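Odorant-binding protein 47 (Anopheles gambiae, PDB 3PM2) binds hydrophobic odorants such as indole, menthol and decanal and is thought to carry them through the aqueous fluid around olfactory sensory dendrites. Local coordinates at residues I50-C55 against E127-P132; K105-I110 against H131-T136. All blocks are in the same frame, centred on the assembly; numbering follows the deposited sequence.

Contact 1 (I50-C55 against E127-P132); sequences IPRGCC and EQICHP
C55 and C130 are joined by a disulfide, one of six seen in this C-plus odorant-binding protein, SG to SG 2.0 Å with a torsion of 106° about the bond. R52 makes a separate polar contact, near the E127 end of segment 127-132. From CB its chain puts CG beside the backbone N (chi1 -50°), bends at chi2 and chi3, and crosses E127 at about a right angle. R52 CD lies 3.3 Å from E127 OE2, NE and CZ are farther, and NH1 at the tip forms the salt bridge, 3.1 Å from E127 OE1, plus a weak hydrogen bond to OE2. The guanidinium and carboxylate planes are 24° apart, and I129 CD1 sits 3.8 Å from R52 NH1. E127 is also bound by A123 N and Q44 NE2, so its carboxylate is anchored independently of R52. G53 CA packs 3.6 Å from P132 CA and offers a CA-H contact to C130 O. A water accepts from C54 N (2.9 Å) and donates to P132 O (3.0 Å). Covalent, ionic and water-mediated links thus join the loop ending at the start of helix 55-63 to the loop before helix 133-147, and the buried E127 carboxylate probably stays charged.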
ATOM      1  N   ILE A  50       0.113  16.903   8.738  1.00 15.25           N
ATOM      2  CA  ILE A  50       0.723  16.282   7.563  1.00 13.55           C
ATOM      3  C   ILE A  50       0.749  14.750   7.720  1.00 17.86           C
ATOM      4  O   ILE A  50       1.130  14.291   8.815  1.00 16.23           O
ATOM      5  CB  ILE A  50       2.144  16.868   7.387  1.00 17.03           C
ATOM      6  CG1 ILE A  50       2.056  18.392   7.127  1.00 18.36           C
ATOM      7  CG2 ILE A  50       2.946  16.141   6.283  1.00 16.62           C
ATOM      8  CD1 ILE A  50       3.319  19.117   7.441  1.00 25.09           C
ATOM      9  N   PRO A  51       0.292  13.967   6.686  1.00 14.90           N
ATOM     10  CA  PRO A  51       0.320  12.492   6.791  1.00 14.42           C
ATOM     11  C   PRO A  51       1.712  11.990   7.184  1.00 18.17           C
ATOM     12  O   PRO A  51       2.715  12.522   6.729  1.00 17.11           O
ATOM     13  CB  PRO A  51      -0.072  12.028   5.387  1.00 16.05           C
ATOM     14  CG  PRO A  51      -0.984  13.139   4.887  1.00 20.31           C
ATOM     15  CD  PRO A  51      -0.252  14.381   5.371  1.00 16.79           C
ATOM     16  N   ARG A  52       1.762  11.042   8.135  1.00 12.85           N
ATOM     17  CA  ARG A  52       3.046  10.542   8.635  1.00 12.36           C
ATOM     18  C   ARG A  52       3.388   9.304   7.817  1.00 16.63           C
ATOM     19  O   ARG A  52       2.498   8.491   7.557  1.00 16.56           O
ATOM     20  CB  ARG A  52       2.951  10.210  10.158  1.00 10.50           C
ATOM     21  CG  ARG A  52       2.349  11.342  10.994  1.00 17.77           C
ATOM     22  CD  ARG A  52       2.921  11.428  12.400  1.00 24.86           C
ATOM     23  NE  ARG A  52       2.959  12.832  12.765  1.00 35.00           N
ATOM     24  CZ  ARG A  52       3.910  13.436  13.462  1.00 37.30           C
ATOM     25  NH1 ARG A  52       4.906  12.738  13.999  1.00 23.60           N
ATOM     26  NH2 ARG A  52       3.826  14.735  13.702  1.00 35.19           N
ATOM     27  N   GLY A  53       4.662   9.170   7.418  1.00 13.94           N
ATOM     28  CA  GLY A  53       5.143   8.056   6.603  1.00 13.55           C
ATOM     29  C   GLY A  53       4.889   6.702   7.226  1.00 16.99           C
ATOM     30  O   GLY A  53       5.054   6.525   8.437  1.00 15.65           O
ATOM     31  N   CYS A  54       4.453   5.747   6.409  1.00 12.54           N
ATOM     32  CA  CYS A  54       4.123   4.421   6.903  1.00 11.77           C
ATOM     33  C   CYS A  54       5.396   3.544   6.960  1.00 13.57           C
ATOM     34  O   CYS A  54       5.999   3.256   5.911  1.00 11.37           O
ATOM     35  CB  CYS A  54       3.053   3.790   6.025  1.00 13.63           C
ATOM     36  SG  CYS A  54       2.728   2.072   6.444  1.00 17.60           S
ATOM     37  N   CYS A  55       5.793   3.126   8.170  1.00 12.36           N
ATOM     38  CA  CYS A  55       6.990   2.289   8.320  1.00 13.61           C
ATOM     39  C   CYS A  55       6.814   0.869   7.837  1.00 14.02           C
ATOM     40  O   CYS A  55       7.801   0.234   7.473  1.00 13.78           O
ATOM     41  CB  CYS A  55       7.525   2.328   9.746  1.00 15.19           C
ATOM     42  SG  CYS A  55       8.267   3.919  10.210  1.00 18.87           S
ATOM     43  N   GLU A 127       8.277   6.860  18.594  1.00 23.66           N
ATOM     44  CA  GLU A 127       7.783   6.938  17.214  1.00 19.98           C
ATOM     45  C   GLU A 127       8.975   7.030  16.274  1.00 21.15           C
ATOM     46  O   GLU A 127       9.782   7.943  16.407  1.00 21.94           O
ATOM     47  CB  GLU A 127       6.902   8.169  17.007  1.00 20.48           C
ATOM     48  CG  GLU A 127       6.326   8.225  15.590  1.00 24.18           C
ATOM     49  CD  GLU A 127       5.549   9.474  15.249  1.00 31.21           C
ATOM     50  OE1 GLU A 127       5.649  10.462  16.005  1.00 22.06           O
ATOM     51  OE2 GLU A 127       4.834   9.463  14.223  1.00 21.63           O
ATOM     52  N   GLN A 128       9.064   6.124  15.313  1.00 19.01           N
ATOM     53  CA  GLN A 128      10.122   6.169  14.302  1.00 19.04           C
ATOM     54  C   GLN A 128       9.566   6.850  13.048  1.00 20.73           C
ATOM     55  O   GLN A 128       8.529   6.422  12.522  1.00 20.08           O
ATOM     56  CB  GLN A 128      10.629   4.762  13.982  1.00 20.72           C
ATOM     57  CG  GLN A 128      11.440   4.690  12.686  1.00 29.28           C
ATOM     58  CD  GLN A 128      12.644   3.795  12.741  1.00 51.64           C
ATOM     59  OE1 GLN A 128      13.245   3.552  13.806  1.00 41.12           O
ATOM     60  NE2 GLN A 128      13.028   3.301  11.565  1.00 43.84           N
ATOM     61  N   ILE A 129      10.246   7.906  12.575  1.00 16.21           N
ATOM     62  CA  ILE A 129       9.791   8.620  11.389  1.00 15.58           C
ATOM     63  C   ILE A 129      10.321   7.932  10.136  1.00 20.28           C
ATOM     64  O   ILE A 129      11.513   7.697  10.037  1.00 20.79           O
ATOM     65  CB  ILE A 129      10.172  10.135  11.452  1.00 18.69           C
ATOM     66  CG1 ILE A 129       9.493  10.838  12.670  1.00 18.62           C
ATOM     67  CG2 ILE A 129       9.878  10.869  10.136  1.00 18.97           C
ATOM     68  CD1 ILE A 129       7.925  10.841  12.707  1.00 17.14           C
ATOM     69  N   CYS A 130       9.429   7.580   9.204  1.00 15.16           N
ATOM     70  CA  CYS A 130       9.778   6.954   7.918  1.00 15.11           C
ATOM     71  C   CYS A 130       9.415   7.912   6.809  1.00 16.53           C
ATOM     72  O   CYS A 130       8.478   8.711   6.961  1.00 15.97           O
ATOM     73  CB  CYS A 130       9.067   5.611   7.742  1.00 16.23           C
ATOM     74  SG  CYS A 130       9.716   4.307   8.827  1.00 20.82           S
ATOM     75  N   HIS A 131      10.156   7.844   5.695  1.00 13.00           N
ATOM     76  CA  HIS A 131       9.838   8.706   4.570  1.00 13.02           C
ATOM     77  C   HIS A 131       8.483   8.266   4.001  1.00 14.47           C
ATOM     78  O   HIS A 131       8.255   7.075   3.852  1.00 14.68           O
ATOM     79  CB  HIS A 131      10.931   8.631   3.483  1.00 13.41           C
ATOM     80  CG  HIS A 131      10.848   9.742   2.468  1.00 16.01           C
ATOM     81  ND1 HIS A 131       9.876   9.752   1.473  1.00 16.84           N
ATOM     82  CD2 HIS A 131      11.674  10.800   2.281  1.00 16.06           C
ATOM     83  CE1 HIS A 131      10.125  10.823   0.735  1.00 16.03           C
ATOM     84  NE2 HIS A 131      11.194  11.489   1.190  1.00 16.44           N
ATOM     85  N   PRO A 132       7.549   9.192   3.696  1.00 10.72           N
ATOM     86  CA  PRO A 132       6.229   8.749   3.208  1.00 10.26           C
ATOM     87  C   PRO A 132       6.208   8.124   1.810  1.00 14.20           C
ATOM     88  O   PRO A 132       5.185   7.538   1.452  1.00 13.69           O
ATOM     89  CB  PRO A 132       5.391  10.032   3.225  1.00 12.43           C
ATOM     90  CG  PRO A 132       6.133  10.997   4.101  1.00 16.54           C
ATOM     91  CD  PRO A 132       7.592  10.655   3.884  1.00 12.60           C
TER
HETATM   92  O   HOH W   1       6.787  10.663   8.125  1.00 15.91           O
HETATM   93  O   HOH W   2       6.669   7.917  10.008  1.00 18.05           O
HETATM   94  O   HOH W   3       3.504   6.693   3.825  1.00 12.86           O
HETATM   95  O   HOH W   4       6.387   5.093   3.826  1.00 14.28           O

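Contact 2 (K105-I110 against H131-T136); sequences KMADSI and HPISGT. Unlike the reference sequence in segment 105-110: S109 (reference Thr).
P132 O is gripped twice by T136, the residue with the largest share of the buried surface where helix 133-147 packs against the end of helix 92-109. This is helix-helix packing within the mainly helical fold of the PBP/GOBP odorant-binding family. The backbone N of T136 reaches P132 O at 3.0 Å, and T136 OG1 reaches the same oxygen at 2.8 Å, lying 53° out of its carbonyl plane rather than on a lone pair. That bond goes with a torsion that sets OG1 beside the backbone N (chi1 -57°), and the methyl CG2, anti to that N, is thereby turned to the other helix. There it meets three residues. M106, bent at chi2 and chi3, crosses it at a slant, with CE 3.7 Å and SD 3.8 Å from T136 CG2. A107 CB lies 3.9 Å from the same methyl, and I110 comes up tip to tip. A107 CB also touches I133 CD1 at 3.8 Å, so this small side chain is met by residues one helical turn apart.

H131 caps helix 133-147 from just before it: its ND1 accepts from I133 N in the ring plane, with an N-H...ND1 angle of 164°. On the same ring NE2 makes a weak hydrogen bond to E115 OE2 of helix 111-118. I114 of that helix also touches T136, while I133 leans on Y67 and I72 of the small two-stranded sheet. The contacts between side chains across the pair are apolar, and M106 CE also comes 3.8 Å from T136 O; I110 CD1 ends 4.2 Å from T136 CG2.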
ATOM      1  N   LYS A 105       2.550   9.048 -10.712  1.00 15.41           N
ATOM      2  CA  LYS A 105       2.016  10.368 -11.114  1.00 15.98           C
ATOM      3  C   LYS A 105       1.401  11.079  -9.895  1.00 18.72           C
ATOM      4  O   LYS A 105       1.671  12.268  -9.666  1.00 16.96           O
ATOM      5  CB  LYS A 105       0.969  10.205 -12.225  1.00 21.25           C
ATOM      6  CG  LYS A 105       0.724  11.464 -13.044  1.00 42.95           C
ATOM      7  CD  LYS A 105      -0.609  11.376 -13.785  1.00 53.22           C
ATOM      8  CE  LYS A 105      -0.780  12.442 -14.846  1.00 65.65           C
ATOM      9  NZ  LYS A 105      -0.916  13.803 -14.266  1.00 75.14           N
ATOM     10  N   MET A 106       0.609  10.343  -9.106  1.00 15.71           N
ATOM     11  CA  MET A 106      -0.028  10.821  -7.878  1.00 15.29           C
ATOM     12  C   MET A 106       1.033  11.268  -6.872  1.00 18.15           C
ATOM     13  O   MET A 106       0.918  12.360  -6.303  1.00 16.03           O
ATOM     14  CB  MET A 106      -0.968   9.743  -7.287  1.00 17.93           C
ATOM     15  CG  MET A 106      -1.649  10.160  -5.957  1.00 22.45           C
ATOM     16  SD  MET A 106      -0.640   9.812  -4.488  1.00 26.06           S
ATOM     17  CE  MET A 106      -0.740   7.987  -4.469  1.00 22.43           C
ATOM     18  N   ALA A 107       2.074  10.447  -6.662  1.00 14.75           N
ATOM     19  CA  ALA A 107       3.149  10.756  -5.710  1.00 14.03           C
ATOM     20  C   ALA A 107       3.844  12.044  -6.091  1.00 17.31           C
ATOM     21  O   ALA A 107       4.055  12.884  -5.222  1.00 17.17           O
ATOM     22  CB  ALA A 107       4.145   9.603  -5.643  1.00 14.47           C
ATOM     23  N   ASP A 108       4.111  12.248  -7.407  1.00 14.64           N
ATOM     24  CA  ASP A 108       4.728  13.488  -7.879  1.00 15.26           C
ATOM     25  C   ASP A 108       3.835  14.693  -7.581  1.00 19.89           C
ATOM     26  O   ASP A 108       4.358  15.739  -7.231  1.00 20.58           O
ATOM     27  CB  ASP A 108       5.026  13.395  -9.380  1.00 18.35           C
ATOM     28  CG  ASP A 108       5.550  14.690  -9.970  1.00 32.49           C
ATOM     29  OD1 ASP A 108       6.688  15.077  -9.632  1.00 34.12           O
ATOM     30  OD2 ASP A 108       4.787  15.358 -10.705  1.00 39.57           O
ATOM     31  N   SER A 109       2.494  14.537  -7.694  1.00 17.40           N
ATOM     32  CA  SER A 109       1.553  15.650  -7.456  1.00 18.13           C
ATOM     33  C   SER A 109       1.540  16.121  -6.000  1.00 22.35           C
ATOM     34  O   SER A 109       1.195  17.270  -5.752  1.00 23.72           O
ATOM     35  CB  SER A 109       0.139  15.242  -7.873  1.00 20.76           C
ATOM     36  OG  SER A 109      -0.348  14.187  -7.061  1.00 22.67           O
ATOM     37  N   ILE A 110       1.931  15.248  -5.059  1.00 17.61           N
ATOM     38  CA  ILE A 110       1.988  15.564  -3.633  1.00 17.72           C
ATOM     39  C   ILE A 110       3.419  15.559  -3.070  1.00 21.41           C
ATOM     40  O   ILE A 110       3.594  15.458  -1.852  1.00 21.05           O
ATOM     41  CB  ILE A 110       0.982  14.719  -2.796  1.00 21.21           C
ATOM     42  CG1 ILE A 110       1.272  13.188  -2.922  1.00 20.40           C
ATOM     43  CG2 ILE A 110      -0.490  15.063  -3.178  1.00 23.71           C
ATOM     44  CD1 ILE A 110       0.561  12.335  -1.915  1.00 19.92           C
ATOM     45  N   HIS A 131      10.156   7.844   5.695  1.00 13.00           N
ATOM     46  CA  HIS A 131       9.838   8.706   4.570  1.00 13.02           C
ATOM     47  C   HIS A 131       8.483   8.266   4.001  1.00 14.47           C
ATOM     48  O   HIS A 131       8.255   7.075   3.852  1.00 14.68           O
ATOM     49  CB  HIS A 131      10.931   8.631   3.483  1.00 13.41           C
ATOM     50  CG  HIS A 131      10.848   9.742   2.468  1.00 16.01           C
ATOM     51  ND1 HIS A 131       9.876   9.752   1.473  1.00 16.84           N
ATOM     52  CD2 HIS A 131      11.674  10.800   2.281  1.00 16.06           C
ATOM     53  CE1 HIS A 131      10.125  10.823   0.735  1.00 16.03           C
ATOM     54  NE2 HIS A 131      11.194  11.489   1.190  1.00 16.44           N
ATOM     55  N   PRO A 132       7.549   9.192   3.696  1.00 10.72           N
ATOM     56  CA  PRO A 132       6.229   8.749   3.208  1.00 10.26           C
ATOM     57  C   PRO A 132       6.208   8.124   1.810  1.00 14.20           C
ATOM     58  O   PRO A 132       5.185   7.538   1.452  1.00 13.69           O
ATOM     59  CB  PRO A 132       5.391  10.032   3.225  1.00 12.43           C
ATOM     60  CG  PRO A 132       6.133  10.997   4.101  1.00 16.54           C
ATOM     61  CD  PRO A 132       7.592  10.655   3.884  1.00 12.60           C
ATOM     62  N   ILE A 133       7.277   8.259   1.012  1.00 11.28           N
ATOM     63  CA  ILE A 133       7.221   7.727  -0.370  1.00 11.51           C
ATOM     64  C   ILE A 133       6.833   6.242  -0.444  1.00 13.94           C
ATOM     65  O   ILE A 133       5.998   5.872  -1.288  1.00 14.31           O
ATOM     66  CB  ILE A 133       8.480   8.041  -1.234  1.00 14.84           C
ATOM     67  CG1 ILE A 133       8.223   7.842  -2.751  1.00 17.69           C
ATOM     68  CG2 ILE A 133       9.707   7.255  -0.787  1.00 14.65           C
ATOM     69  CD1 ILE A 133       7.032   8.676  -3.384  1.00 21.47           C
ATOM     70  N   SER A 134       7.435   5.396   0.402  1.00 10.81           N
ATOM     71  CA  SER A 134       7.138   3.953   0.310  1.00 10.98           C
ATOM     72  C   SER A 134       5.638   3.644   0.476  1.00 14.05           C
ATOM     73  O   SER A 134       5.078   2.895  -0.323  1.00 12.01           O
ATOM     74  CB  SER A 134       7.968   3.163   1.310  1.00 13.40           C
ATOM     75  OG  SER A 134       9.358   3.283   1.057  1.00 17.52           O
ATOM     76  N   GLY A 135       5.025   4.222   1.507  1.00 11.80           N
ATOM     77  CA  GLY A 135       3.605   4.031   1.782  1.00 11.37           C
ATOM     78  C   GLY A 135       2.728   4.648   0.702  1.00 14.51           C
ATOM     79  O   GLY A 135       1.704   4.072   0.334  1.00 13.14           O
ATOM     80  N   THR A 136       3.119   5.821   0.187  1.00 10.32           N
ATOM     81  CA  THR A 136       2.340   6.488  -0.883  1.00  9.61           C
ATOM     82  C   THR A 136       2.198   5.528  -2.069  1.00 14.45           C
ATOM     83  O   THR A 136       1.085   5.302  -2.540  1.00 14.69           O
ATOM     84  CB  THR A 136       3.023   7.791  -1.296  1.00 15.85           C
ATOM     85  OG1 THR A 136       3.149   8.614  -0.127  1.00 17.87           O
ATOM     86  CG2 THR A 136       2.255   8.529  -2.375  1.00 13.52           C
TER

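In the fold
Contacts 1 and 2 meet on one piece of chain: H131 and P132 close the loop segment 127-132 and open the segment 131-136 that leads into helix 133-147. Their centres are 12 Å apart, and the two touch directly where C54 CB packs 4.3 Å from G135 CA. P132 O connects them further, since a water lying between it and C54 N belongs to contact 1 while T136 holds the same oxygen in contact 2. The start of helix 133-147 is therefore tied through the disulfide to helix 55-63 on one hand and packed on helix 92-109 on the other. The centres lie about 13 Å and 11 Å from the centre of the chain.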